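Local coordinates for PT26-6P (Thermococcus sp., PDB 2WB7), which is of unknown function but is encoded by a euryarchaeal mobile genetic element and is built from two immunoglobulin-like domains and a helical domain, at residues K251-N257 and T270-H276; T21-H25 and P335-G339; Y353-V359 and L375-I381; E30-K34 and V227-D231; L278-Y284 and L340-D346. All blocks are in the same frame, centred on the assembly; numbering follows the deposited sequence.

Contact 1. Residues K251-N257 and T270-H276; sequences KWVLYQN and TAASPVH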
# COMPACT_ATOMS: atom_id res chain seq x y z
N LYS A 251 -22.62 7.17 -4.92
CA LYS A 251 -21.43 7.23 -5.77
C LYS A 251 -20.16 6.86 -5.01
O LYS A 251 -20.10 6.99 -3.79
CB LYS A 251 -21.31 8.59 -6.43
CG LYS A 251 -22.48 8.89 -7.33
CD LYS A 251 -22.03 9.65 -8.59
CE LYS A 251 -23.22 9.94 -9.48
NZ LYS A 251 -24.20 8.82 -9.32
N TRP A 252 -19.16 6.40 -5.74
CA TRP A 252 -17.90 5.99 -5.14
C TRP A 252 -16.75 6.81 -5.68
O TRP A 252 -16.87 7.45 -6.72
CB TRP A 252 -17.61 4.53 -5.47
CG TRP A 252 -18.73 3.59 -5.18
CD1 TRP A 252 -19.80 3.33 -5.98
CD2 TRP A 252 -18.89 2.78 -4.01
NE1 TRP A 252 -20.62 2.40 -5.38
CE2 TRP A 252 -20.09 2.05 -4.17
CE3 TRP A 252 -18.14 2.60 -2.85
CZ2 TRP A 252 -20.56 1.16 -3.21
CZ3 TRP A 252 -18.61 1.71 -1.90
CH2 TRP A 252 -19.80 1.01 -2.09
N VAL A 253 -15.64 6.78 -4.96
CA VAL A 253 -14.37 7.24 -5.47
C VAL A 253 -13.32 6.26 -4.98
O VAL A 253 -13.50 5.64 -3.93
CB VAL A 253 -14.02 8.61 -4.91
CG1 VAL A 253 -14.83 9.71 -5.59
CG2 VAL A 253 -14.22 8.61 -3.42
N LEU A 254 -12.24 6.09 -5.73
CA LEU A 254 -11.15 5.28 -5.24
C LEU A 254 -10.39 6.11 -4.24
O LEU A 254 -10.27 7.32 -4.39
CB LEU A 254 -10.22 4.91 -6.38
CG LEU A 254 -10.79 3.94 -7.42
CD1 LEU A 254 -9.64 3.45 -8.31
CD2 LEU A 254 -11.53 2.76 -6.75
N TYR A 255 -9.88 5.48 -3.19
CA TYR A 255 -9.08 6.24 -2.23
C TYR A 255 -7.62 5.86 -2.37
O TYR A 255 -7.30 4.72 -2.72
CB TYR A 255 -9.59 6.03 -0.79
CG TYR A 255 -10.59 7.07 -0.33
CD1 TYR A 255 -11.95 6.93 -0.57
CD2 TYR A 255 -10.16 8.21 0.33
CE1 TYR A 255 -12.85 7.89 -0.16
CE2 TYR A 255 -11.04 9.17 0.75
CZ TYR A 255 -12.37 9.01 0.51
OH TYR A 255 -13.24 9.98 0.93
N GLN A 256 -6.72 6.80 -2.12
CA GLN A 256 -5.34 6.40 -1.91
C GLN A 256 -5.36 5.55 -0.63
O GLN A 256 -6.17 5.79 0.28
CB GLN A 256 -4.42 7.61 -1.75
CG GLN A 256 -4.35 8.57 -2.93
CD GLN A 256 -3.76 7.93 -4.17
OE1 GLN A 256 -2.95 7.01 -4.09
NE2 GLN A 256 -4.17 8.43 -5.33
N ASN A 257 -4.50 4.53 -0.57
CA ASN A 257 -4.33 3.74 0.64
C ASN A 257 -2.89 3.88 1.13
O ASN A 257 -1.98 3.98 0.33
CB ASN A 257 -4.59 2.26 0.38
CG ASN A 257 -6.05 1.91 0.33
OD1 ASN A 257 -6.63 1.79 -0.75
ND2 ASN A 257 -6.66 1.71 1.48
N THR A 270 -9.22 0.30 -2.43
CA THR A 270 -10.36 0.80 -1.67
C THR A 270 -11.20 1.73 -2.51
O THR A 270 -10.70 2.71 -3.05
CB THR A 270 -9.95 1.59 -0.40
OG1 THR A 270 -9.23 0.75 0.52
CG2 THR A 270 -11.18 2.11 0.29
N ALA A 271 -12.49 1.44 -2.61
CA ALA A 271 -13.43 2.41 -3.11
C ALA A 271 -14.40 2.70 -1.98
O ALA A 271 -14.81 1.79 -1.26
CB ALA A 271 -14.15 1.89 -4.31
N ALA A 272 -14.75 3.97 -1.79
CA ALA A 272 -15.70 4.32 -0.75
C ALA A 272 -16.58 5.50 -1.18
O ALA A 272 -16.42 6.01 -2.29
CB ALA A 272 -14.95 4.64 0.52
N SER A 273 -17.52 5.90 -0.32
CA SER A 273 -18.27 7.14 -0.51
C SER A 273 -17.32 8.28 -0.36
O SER A 273 -16.34 8.17 0.38
CB SER A 273 -19.34 7.30 0.56
OG SER A 273 -19.97 6.07 0.83
N PRO A 274 -17.58 9.40 -1.04
CA PRO A 274 -16.64 10.54 -0.96
C PRO A 274 -16.85 11.51 0.24
O PRO A 274 -16.10 12.48 0.39
CB PRO A 274 -16.87 11.27 -2.30
CG PRO A 274 -18.10 10.57 -2.97
CD PRO A 274 -18.69 9.64 -1.97
N VAL A 275 -17.87 11.24 1.07
CA VAL A 275 -18.19 12.10 2.20
C VAL A 275 -18.19 11.31 3.49
O VAL A 275 -18.82 10.24 3.57
CB VAL A 275 -19.58 12.70 2.08
CG1 VAL A 275 -19.64 13.97 2.83
CG2 VAL A 275 -19.89 12.95 0.66
N HIS A 276 -17.52 11.84 4.51
CA HIS A 276 -17.39 11.16 5.80
C HIS A 276 -17.57 12.17 6.91
O HIS A 276 -16.69 12.98 7.16
CB HIS A 276 -16.01 10.51 5.91
CG HIS A 276 -15.70 9.58 4.77
ND1 HIS A 276 -16.05 8.25 4.79
CD2 HIS A 276 -15.10 9.79 3.58
CE1 HIS A 276 -15.65 7.67 3.67
NE2 HIS A 276 -15.08 8.59 2.91
O HOH W 1 -7.42 2.14 -3.41
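Asn-257 and Thr-270 meet because the first torsion of each sets its polar group beside its own backbone N. Chi1 is -79° in Asn-257. In Thr-270 it is -63°, which places OG1 opposite the carbonyl carbon. The two side chains cross at about a right angle. Asn-257 ND2 donates to Thr-270 OG1 at 2.9 Å, and the hydroxyl oxygen lies in the amide plane. A water closes the same corner. It accepts from Thr-270 N at 2.8 Å and also sits 2.8 Å from Asn-257 OD1.

The backbones pair antiparallel. Val-253 and Ala-272 form a hydrogen-bonded pair, with Val-253 N to Ala-272 O at 2.9 Å and Ala-272 N to Val-253 O at 3.0 Å. Leu-254 and Ala-271 form the next, non-hydrogen-bonded pair. On their face of the sheet, Leu-254 CD2 touches Ala-271 CB at 3.7 Å. On the other face, Val-253 CG2 packs on Pro-274 CB at 3.9 Å, and Tyr-255 CE1 lies 3.9 Å from Ala-272 CB. Tyr-255 OH is hydrogen-bonded to Gly-236 O. A bond to it from His-276 NE2 would be weak, and the place of that hydroxyl is uncertain. His-276 ND1 bonds Tyr-344 OH.

The two segments belong to a beta hairpin inside a large antiparallel sheet. Strand 370-379 flanks strand 253-261, and strand 281-290 flanks strand 266-272.

Contact 2. Residues T21-H25 and P335-G339; sequences TQAAH and PTFFG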
# COMPACT_ATOMS: atom_id res chain seq x y z
N THR A 21 -16.54 -1.05 -9.49
CA THR A 21 -15.88 -2.28 -9.96
C THR A 21 -14.75 -2.08 -11.00
O THR A 21 -13.59 -2.32 -10.70
CB THR A 21 -16.90 -3.28 -10.50
OG1 THR A 21 -18.14 -3.11 -9.78
CG2 THR A 21 -16.40 -4.70 -10.29
N GLN A 22 -15.09 -1.64 -12.20
CA GLN A 22 -14.06 -1.52 -13.22
C GLN A 22 -12.95 -0.55 -12.84
O GLN A 22 -11.78 -0.79 -13.17
CB GLN A 22 -14.62 -1.19 -14.60
CG GLN A 22 -15.26 -2.40 -15.30
CD GLN A 22 -14.65 -3.77 -14.90
OE1 GLN A 22 -13.57 -4.18 -15.38
NE2 GLN A 22 -15.37 -4.50 -14.04
N ALA A 23 -13.29 0.55 -12.16
CA ALA A 23 -12.23 1.47 -11.70
C ALA A 23 -11.32 0.79 -10.68
O ALA A 23 -10.10 0.96 -10.71
CB ALA A 23 -12.81 2.75 -11.13
N ALA A 24 -11.90 0.02 -9.77
CA ALA A 24 -11.12 -0.78 -8.84
C ALA A 24 -10.14 -1.71 -9.55
O ALA A 24 -8.95 -1.75 -9.21
CB ALA A 24 -12.04 -1.58 -7.91
N HIS A 25 -10.64 -2.47 -10.52
CA HIS A 25 -9.81 -3.39 -11.28
C HIS A 25 -8.66 -2.64 -11.94
O HIS A 25 -7.50 -3.01 -11.78
CB HIS A 25 -10.65 -4.18 -12.29
CG HIS A 25 -11.47 -5.26 -11.67
ND1 HIS A 25 -12.80 -5.45 -11.98
CD2 HIS A 25 -11.16 -6.19 -10.73
CE1 HIS A 25 -13.27 -6.47 -11.27
NE2 HIS A 25 -12.30 -6.93 -10.51
N PRO A 335 -9.65 -11.87 -7.88
CA PRO A 335 -9.98 -10.64 -7.16
C PRO A 335 -11.33 -10.79 -6.48
O PRO A 335 -12.24 -11.38 -7.04
CB PRO A 335 -10.06 -9.59 -8.27
CG PRO A 335 -9.16 -10.11 -9.34
CD PRO A 335 -9.31 -11.61 -9.29
N THR A 336 -11.47 -10.28 -5.27
CA THR A 336 -12.73 -10.39 -4.59
C THR A 336 -13.03 -9.14 -3.83
O THR A 336 -12.14 -8.51 -3.26
CB THR A 336 -12.70 -11.53 -3.60
OG1 THR A 336 -11.96 -12.60 -4.16
CG2 THR A 336 -14.13 -11.98 -3.27
N PHE A 337 -14.31 -8.79 -3.81
CA PHE A 337 -14.76 -7.56 -3.19
C PHE A 337 -15.37 -7.85 -1.84
O PHE A 337 -16.03 -8.86 -1.65
CB PHE A 337 -15.80 -6.89 -4.06
CG PHE A 337 -15.24 -6.20 -5.26
CD1 PHE A 337 -14.73 -4.92 -5.14
CD2 PHE A 337 -15.25 -6.82 -6.50
CE1 PHE A 337 -14.22 -4.27 -6.25
CE2 PHE A 337 -14.75 -6.18 -7.62
CZ PHE A 337 -14.23 -4.89 -7.49
N PHE A 338 -15.15 -6.94 -0.91
CA PHE A 338 -15.68 -7.06 0.42
C PHE A 338 -16.22 -5.70 0.78
O PHE A 338 -15.60 -4.68 0.49
CB PHE A 338 -14.57 -7.47 1.39
CG PHE A 338 -13.93 -8.79 1.05
CD1 PHE A 338 -12.87 -8.86 0.16
CD2 PHE A 338 -14.42 -9.97 1.59
CE1 PHE A 338 -12.30 -10.08 -0.16
CE2 PHE A 338 -13.85 -11.20 1.26
CZ PHE A 338 -12.78 -11.25 0.39
N GLY A 339 -17.40 -5.67 1.39
CA GLY A 339 -18.02 -4.41 1.75
C GLY A 339 -17.92 -4.13 3.23
O GLY A 339 -17.79 -5.05 4.03
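The rings of His-25 and Phe-337 form an offset edge-to-face pair. The edge of Phe-337 points at the face of His-25, with centroids 5.5 Å apart and planes at 70°. Phe-337 CZ lies over that face. At the edge of the imidazole, near its plane, Pro-335 CB comes within 4.1 Å of His-25 NE2. The edge of the Phe-337 ring also meets Ala-24, whose CB is 3.8 Å from Phe-337 CE1. Thr-21 comes in obliquely on the same end of the ring, its methyl CG2 3.5 Å from Phe-337 CE2.

Thr-21, Ala-24 and His-25 lie along one side of helix 21-34, three and four residues apart. Together they take in the end of the phenyl ring. The torsion of Phe-337 fits this, with CG opposite its carbonyl carbon (chi1 -76°) and the ring projecting from the strand to the helix. Pro-335 and Phe-337 turn to the helix, while Thr-336 between them turns its side chain from it. The histidine is placed by its own first torsion, chi1 -76°, which lays CG beside its backbone N.

Lys-285 makes a cation-pi contact with Phe-337, and Leu-287 touches both His-25 and Pro-335. The axis of the 21-25 turn comes within 11.0 Å of that of strand 336-339. This is helix-on-sheet packing, at a strand that is outermost in its antiparallel sheet within the chain.

Contact 3. Residues Y353-V359 and L375-I381; sequences YHALGLV and LAAEPMI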
# COMPACT_ATOMS: atom_id res chain seq x y z
N TYR A 353 -12.83 8.84 13.07
CA TYR A 353 -12.66 7.43 12.80
C TYR A 353 -11.61 7.20 11.70
O TYR A 353 -11.41 8.05 10.83
CB TYR A 353 -13.97 6.82 12.31
CG TYR A 353 -15.05 6.66 13.35
CD1 TYR A 353 -15.74 7.75 13.86
CD2 TYR A 353 -15.42 5.39 13.77
CE1 TYR A 353 -16.75 7.58 14.79
CE2 TYR A 353 -16.42 5.22 14.70
CZ TYR A 353 -17.07 6.31 15.21
OH TYR A 353 -18.06 6.11 16.13
N HIS A 354 -10.95 6.05 11.76
CA HIS A 354 -10.03 5.60 10.72
C HIS A 354 -10.57 4.30 10.14
O HIS A 354 -11.26 3.53 10.82
CB HIS A 354 -8.65 5.34 11.31
CG HIS A 354 -7.87 6.58 11.62
ND1 HIS A 354 -6.58 6.78 11.16
CD2 HIS A 354 -8.19 7.67 12.35
CE1 HIS A 354 -6.14 7.95 11.59
NE2 HIS A 354 -7.10 8.51 12.31
N ALA A 355 -10.27 4.04 8.87
CA ALA A 355 -10.65 2.79 8.25
C ALA A 355 -9.37 2.01 8.05
O ALA A 355 -8.34 2.60 7.72
CB ALA A 355 -11.35 3.03 6.91
N LEU A 356 -9.42 0.70 8.29
CA LEU A 356 -8.26 -0.16 8.10
C LEU A 356 -8.66 -1.52 7.57
O LEU A 356 -9.73 -2.04 7.89
CB LEU A 356 -7.51 -0.33 9.41
CG LEU A 356 -6.21 -1.12 9.41
CD1 LEU A 356 -5.07 -0.28 8.88
CD2 LEU A 356 -5.89 -1.56 10.82
N GLY A 357 -7.79 -2.10 6.75
CA GLY A 357 -7.98 -3.47 6.28
C GLY A 357 -6.74 -4.29 6.57
O GLY A 357 -5.62 -3.89 6.23
N LEU A 358 -6.95 -5.43 7.21
CA LEU A 358 -5.89 -6.37 7.48
C LEU A 358 -6.19 -7.72 6.82
O LEU A 358 -7.27 -8.28 6.98
CB LEU A 358 -5.73 -6.55 8.98
CG LEU A 358 -5.50 -5.30 9.84
CD1 LEU A 358 -5.33 -5.71 11.28
CD2 LEU A 358 -4.28 -4.52 9.40
N VAL A 359 -5.21 -8.23 6.07
CA VAL A 359 -5.28 -9.57 5.49
C VAL A 359 -4.06 -10.40 5.86
O VAL A 359 -2.93 -9.89 5.93
CB VAL A 359 -5.38 -9.52 3.97
CG1 VAL A 359 -5.74 -10.89 3.42
CG2 VAL A 359 -6.43 -8.51 3.56
N LEU A 375 -0.99 -8.10 5.01
CA LEU A 375 -1.07 -6.76 4.43
C LEU A 375 -1.97 -5.87 5.29
O LEU A 375 -3.00 -6.32 5.84
CB LEU A 375 -1.60 -6.80 3.00
CG LEU A 375 -1.55 -5.47 2.25
CD1 LEU A 375 -0.15 -5.11 1.87
CD2 LEU A 375 -2.40 -5.55 1.00
N ALA A 376 -1.57 -4.62 5.41
CA ALA A 376 -2.40 -3.62 6.06
C ALA A 376 -2.55 -2.49 5.07
O ALA A 376 -1.58 -2.09 4.43
CB ALA A 376 -1.74 -3.13 7.35
N ALA A 377 -3.77 -2.00 4.92
CA ALA A 377 -4.01 -0.92 3.98
C ALA A 377 -5.03 -0.01 4.61
O ALA A 377 -6.11 -0.46 5.01
CB ALA A 377 -4.54 -1.46 2.65
N GLU A 378 -4.68 1.26 4.73
CA GLU A 378 -5.57 2.22 5.36
C GLU A 378 -6.01 3.28 4.34
O GLU A 378 -5.19 4.05 3.85
CB GLU A 378 -4.91 2.85 6.58
CG GLU A 378 -5.63 4.07 7.08
CD GLU A 378 -5.04 4.66 8.36
OE1 GLU A 378 -4.06 4.10 8.89
OE2 GLU A 378 -5.57 5.68 8.84
N PRO A 379 -7.31 3.29 4.01
CA PRO A 379 -7.86 4.28 3.10
C PRO A 379 -7.64 5.65 3.68
O PRO A 379 -7.95 5.88 4.85
CB PRO A 379 -9.36 3.96 3.10
CG PRO A 379 -9.45 2.54 3.51
CD PRO A 379 -8.33 2.33 4.48
N MSE A 380 -7.08 6.56 2.89
CA MSE A 380 -6.69 7.87 3.40
C MSE A 380 -7.91 8.77 3.51
O MSE A 380 -8.01 9.80 2.85
CB MSE A 380 -5.63 8.46 2.49
CG MSE A 380 -4.33 7.67 2.50
SE MSE A 380 -3.49 7.84 4.21
CE MSE A 380 -2.66 9.51 3.74
N ILE A 381 -8.87 8.35 4.33
CA ILE A 381 -10.11 9.09 4.47
C ILE A 381 -9.94 10.13 5.57
O ILE A 381 -8.91 10.19 6.23
CB ILE A 381 -11.32 8.17 4.79
CG1 ILE A 381 -11.06 7.33 6.05
CG2 ILE A 381 -11.64 7.27 3.63
CD1 ILE A 381 -11.79 7.82 7.32
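A beta hairpin made of strands 350-364 and 370-379 carries this contact, and His-354 and Glu-378 join its two arms through their side chains. His-354 ND1 donates to Glu-378 OE2 at 2.8 Å, with an N-H...O angle of 145°. The oxygen is met on its syn side, but the bond is tilted out of both the carboxylate and ring planes, which are 62° apart. The glutamate reaches the ring because CG is anti to the backbone N (chi1 167°) and the chain stays extended. Outside the pair, His-354 NE2 bonds Asp-502 OD2 and Glu-378 OE1 bonds Tyr-152 OH.

The hairpin is part of the antiparallel sheet of the second immunoglobulin-like domain. Gly-357 pairs with Ala-377, and Val-359 with Leu-375, each through two backbone bonds. Leu-375 N to Val-359 O measures 2.8 Å. Between them, Leu-358 CD2 rests on Ala-376 CB at 3.5 Å. Ala-355 CB touches Pro-379 CG at 3.9 Å, and Ile-381 CD1 approaches Tyr-353 O at 3.5 Å.

Contact 4. Residues E30-K34 and V227-D231; sequences ELTAK and VATID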
# COMPACT_ATOMS: atom_id res chain seq x y z
N GLU A 30 -3.09 -1.02 -12.48
CA GLU A 30 -2.11 0.06 -12.47
C GLU A 30 -1.09 -0.11 -11.36
O GLU A 30 0.10 0.07 -11.57
CB GLU A 30 -2.82 1.41 -12.34
CG GLU A 30 -1.86 2.56 -12.14
CD GLU A 30 -2.58 3.85 -11.78
OE1 GLU A 30 -3.83 3.87 -11.84
OE2 GLU A 30 -1.89 4.84 -11.44
N LEU A 31 -1.57 -0.45 -10.17
CA LEU A 31 -0.69 -0.59 -9.00
C LEU A 31 0.25 -1.77 -9.16
O LEU A 31 1.43 -1.68 -8.82
CB LEU A 31 -1.52 -0.76 -7.73
CG LEU A 31 -0.76 -0.40 -6.45
CD1 LEU A 31 -0.32 1.04 -6.55
CD2 LEU A 31 -1.62 -0.58 -5.23
N THR A 32 -0.28 -2.88 -9.67
CA THR A 32 0.51 -4.08 -9.91
C THR A 32 1.67 -3.81 -10.86
O THR A 32 2.79 -4.23 -10.61
CB THR A 32 -0.33 -5.23 -10.48
OG1 THR A 32 -1.10 -5.83 -9.44
CG2 THR A 32 0.58 -6.29 -11.06
N ALA A 33 1.39 -3.11 -11.96
CA ALA A 33 2.42 -2.72 -12.91
C ALA A 33 3.53 -2.00 -12.18
O ALA A 33 4.69 -2.30 -12.35
CB ALA A 33 1.85 -1.84 -13.99
N LYS A 34 3.16 -1.02 -11.36
CA LYS A 34 4.15 -0.27 -10.59
C LYS A 34 5.04 -1.18 -9.73
O LYS A 34 6.14 -0.80 -9.34
CB LYS A 34 3.46 0.77 -9.70
CG LYS A 34 2.89 2.01 -10.37
CD LYS A 34 2.51 3.04 -9.28
CE LYS A 34 2.15 4.42 -9.83
NZ LYS A 34 0.77 4.47 -10.40
N VAL A 227 5.53 4.74 -3.61
CA VAL A 227 5.46 4.03 -4.88
C VAL A 227 4.03 3.54 -5.18
O VAL A 227 3.62 3.44 -6.35
CB VAL A 227 6.42 2.83 -4.89
CG1 VAL A 227 6.39 2.14 -6.24
CG2 VAL A 227 7.85 3.27 -4.51
N ALA A 228 3.27 3.27 -4.12
CA ALA A 228 1.94 2.71 -4.22
C ALA A 228 0.82 3.75 -4.32
O ALA A 228 -0.08 3.79 -3.51
CB ALA A 228 1.68 1.79 -3.05
N THR A 229 0.89 4.57 -5.35
CA THR A 229 -0.12 5.58 -5.59
C THR A 229 -0.95 5.20 -6.79
O THR A 229 -0.40 4.77 -7.79
CB THR A 229 0.55 6.90 -5.92
OG1 THR A 229 1.12 7.44 -4.73
CG2 THR A 229 -0.45 7.88 -6.50
N ILE A 230 -2.27 5.35 -6.71
CA ILE A 230 -3.10 5.26 -7.91
C ILE A 230 -3.42 6.67 -8.43
O ILE A 230 -3.61 7.60 -7.66
CB ILE A 230 -4.40 4.48 -7.67
CG1 ILE A 230 -5.19 5.08 -6.53
CG2 ILE A 230 -4.09 3.02 -7.37
CD1 ILE A 230 -6.57 4.44 -6.36
N ASP A 231 -3.44 6.82 -9.75
CA ASP A 231 -3.70 8.11 -10.36
C ASP A 231 -5.13 8.54 -10.07
O ASP A 231 -6.08 7.83 -10.42
CB ASP A 231 -3.50 8.06 -11.88
CG ASP A 231 -2.06 7.76 -12.29
OD1 ASP A 231 -1.13 8.26 -11.62
OD2 ASP A 231 -1.88 7.01 -13.28
O HOH W 2 0.26 7.51 -9.70
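Helix 21-34 packs here against an irregular loop, whose inverse gamma turn centres on Ala-228, and Glu-30 and Lys-34 hold the two together. In Glu-30 a chi1 of 172° swings the extended chain away from its own backbone N, out to the loop. Glu-30 OE2 accepts from Asp-231 N at 3.0 Å, on the syn side and 22° out of the carboxylate plane. Lys-34 NZ donates to Thr-229 O at 2.9 Å. A salt bridge joins Lys-34 NZ to Glu-30 OE2, also at 2.9 Å, so the lysine spans helix and loop.

The carboxylates of Glu-30 and Asp-231 come close to each other, though how close is doubtful at this resolution. The lysine lies near both. A water links Lys-34 NZ, at 3.2 Å, to Asp-231 OD1.

Leu-31 adds an apolar part, with its CD1 branch on the turn. Leu-31 CD1 is 3.7 Å from Ala-228 CA and 4.3 Å from Ile-230 CG2. The aliphatic part of Lys-34 runs close to Val-227 O.

Strand 253-261 packs against both segments. Its Tyr-259 touches Leu-31 and Ala-228, its Leu-254 meets Ile-230, and its Gln-256 bonds the carbonyl of Ile-230.

Contact 5. Residues L278-Y284 and L340-D346; sequences LNSTAMY and LTAHYTD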
# COMPACT_ATOMS: atom_id res chain seq x y z
N LEU A 278 -19.24 12.97 10.99
CA LEU A 278 -19.73 12.38 12.25
C LEU A 278 -21.25 12.23 12.21
O LEU A 278 -21.95 13.06 11.62
CB LEU A 278 -19.31 13.21 13.47
CG LEU A 278 -17.83 13.15 13.89
CD1 LEU A 278 -17.56 14.00 15.11
CD2 LEU A 278 -17.37 11.70 14.12
N ASN A 279 -21.74 11.18 12.86
CA ASN A 279 -23.16 10.82 12.85
C ASN A 279 -23.73 10.51 11.49
O ASN A 279 -24.94 10.36 11.37
CB ASN A 279 -24.04 11.84 13.57
CG ASN A 279 -24.07 11.60 15.06
OD1 ASN A 279 -23.82 10.48 15.53
ND2 ASN A 279 -24.32 12.65 15.82
N SER A 280 -22.88 10.38 10.48
CA SER A 280 -23.36 9.95 9.19
C SER A 280 -22.80 8.57 8.79
O SER A 280 -21.97 7.99 9.49
CB SER A 280 -23.05 11.01 8.15
OG SER A 280 -24.18 11.20 7.33
N THR A 281 -23.28 8.03 7.67
CA THR A 281 -22.90 6.70 7.22
C THR A 281 -22.12 6.78 5.91
O THR A 281 -22.46 7.58 5.05
CB THR A 281 -24.14 5.84 6.93
OG1 THR A 281 -24.85 5.59 8.15
CG2 THR A 281 -23.73 4.51 6.32
N ALA A 282 -21.10 5.94 5.77
CA ALA A 282 -20.32 5.82 4.52
C ALA A 282 -20.16 4.35 4.07
O ALA A 282 -20.13 3.44 4.90
CB ALA A 282 -18.95 6.48 4.68
N MSE A 283 -20.09 4.11 2.77
CA MSE A 283 -19.88 2.76 2.22
C MSE A 283 -18.42 2.53 1.85
O MSE A 283 -17.77 3.39 1.25
CB MSE A 283 -20.68 2.58 0.93
CG MSE A 283 -22.14 2.99 0.94
SE MSE A 283 -23.19 1.61 1.73
CE MSE A 283 -22.76 2.06 3.52
N TYR A 284 -17.90 1.35 2.17
CA TYR A 284 -16.58 0.95 1.69
C TYR A 284 -16.71 -0.31 0.88
O TYR A 284 -17.60 -1.11 1.12
CB TYR A 284 -15.61 0.69 2.84
CG TYR A 284 -15.22 1.94 3.62
CD1 TYR A 284 -13.98 2.52 3.46
CD2 TYR A 284 -16.11 2.51 4.54
CE1 TYR A 284 -13.63 3.65 4.16
CE2 TYR A 284 -15.77 3.64 5.26
CZ TYR A 284 -14.54 4.21 5.07
OH TYR A 284 -14.20 5.33 5.79
N LEU A 340 -17.96 -2.86 3.59
CA LEU A 340 -18.04 -2.44 4.98
C LEU A 340 -18.86 -1.20 5.00
O LEU A 340 -18.63 -0.29 4.22
CB LEU A 340 -16.67 -2.12 5.57
CG LEU A 340 -16.71 -1.69 7.03
CD1 LEU A 340 -17.51 -2.68 7.85
CD2 LEU A 340 -15.32 -1.56 7.58
N THR A 341 -19.83 -1.15 5.90
CA THR A 341 -20.65 0.04 6.08
C THR A 341 -20.23 0.75 7.35
O THR A 341 -20.28 0.17 8.44
CB THR A 341 -22.12 -0.37 6.19
OG1 THR A 341 -22.56 -0.88 4.92
CG2 THR A 341 -22.98 0.82 6.59
N ALA A 342 -19.81 1.99 7.23
CA ALA A 342 -19.40 2.74 8.42
C ALA A 342 -20.48 3.70 8.91
O ALA A 342 -20.93 4.58 8.16
CB ALA A 342 -18.13 3.50 8.14
N HIS A 343 -20.89 3.57 10.16
CA HIS A 343 -21.65 4.66 10.78
C HIS A 343 -20.79 5.39 11.79
O HIS A 343 -20.37 4.80 12.80
CB HIS A 343 -22.97 4.23 11.43
CG HIS A 343 -23.77 5.39 11.91
ND1 HIS A 343 -24.53 6.17 11.06
CD2 HIS A 343 -23.86 5.98 13.14
CE1 HIS A 343 -25.08 7.16 11.75
NE2 HIS A 343 -24.68 7.06 13.01
N TYR A 344 -20.53 6.66 11.52
CA TYR A 344 -19.59 7.41 12.34
C TYR A 344 -20.25 7.98 13.59
O TYR A 344 -20.20 9.19 13.83
CB TYR A 344 -18.97 8.52 11.52
CG TYR A 344 -18.24 7.99 10.30
CD1 TYR A 344 -17.26 7.00 10.43
CD2 TYR A 344 -18.51 8.48 9.03
CE1 TYR A 344 -16.59 6.52 9.34
CE2 TYR A 344 -17.84 8.01 7.93
CZ TYR A 344 -16.87 7.03 8.09
OH TYR A 344 -16.20 6.55 6.99
N THR A 345 -20.86 7.10 14.37
CA THR A 345 -21.53 7.48 15.60
C THR A 345 -20.72 8.49 16.38
O THR A 345 -19.56 8.27 16.67
CB THR A 345 -21.75 6.27 16.51
OG1 THR A 345 -22.48 5.27 15.80
CG2 THR A 345 -22.53 6.68 17.74
N ASP A 346 -21.35 9.61 16.72
CA ASP A 346 -20.70 10.61 17.54
C ASP A 346 -21.10 10.45 19.00
O ASP A 346 -22.27 10.41 19.31
CB ASP A 346 -21.03 12.02 17.05
CG ASP A 346 -20.08 13.07 17.61
OD1 ASP A 346 -19.17 12.71 18.37
OD2 ASP A 346 -20.23 14.26 17.28
O HOH W 3 -25.60 8.66 14.87
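Backbone bonds join Ala-282 with Ala-342 and Tyr-284 with Leu-340 as antiparallel hydrogen-bonded pairs. Ala-282 N meets Ala-342 O at 2.8 Å. The pairing goes on past the strands: Tyr-344 N donates to Ser-280 O at 2.8 Å, and Asn-279 N to Tyr-344 O at 2.7 Å. That last donor stands well above the carbonyl plane.

Polar side chains add further links. Tyr-284 OH donates to Tyr-344 OH at 2.6 Å, and each hydroxyl lies near the plane of the other's ring. The imidazole of His-343 is turned to the far side from its own backbone N by a chi1 of -174°, which brings His-343 ND1 within 3.0 Å of Thr-281 OG1 in a hydrogen bond. Asn-279 OD1 accepts from Asp-346 N at 2.9 Å, and a water joins the same oxygen to His-343 NE2.

Apolar contacts lie on both faces. Tyr-284 CE2 touches Ala-342 CB at 3.7 Å, and Ala-282 CB lies against the Tyr-344 ring. On the other face, selenomethionine Met-283 runs beside Thr-341, pointing the same way.

Strand 336-343 is an outermost strand of the sheet within this chain, so this is an antiparallel edge pair, ending in an inverse gamma turn centred on Tyr-344.

How the contacts relate
From the N terminus, helix 21-34 opens contact 2 and then contact 4. Contact 4 closes first, at 227-231, and is nested in the long loop that contact 2 closes at 335-339. Contact 1 is a local hairpin closure, also nested inside contact 2. Contact 5 opens at 278-284 and closes at 340-346, so it crosses contact 2; the two adjoin on strand 336-343. Contact 3 follows in series as another hairpin. Contacts 1, 2, 3 and 5 all reach one antiparallel sheet. Contact 1 touches contacts 3 and 5 through neighbouring strands. Contacts 2 and 4 bind the N-terminal helix to that sheet and to the 227-231 loop.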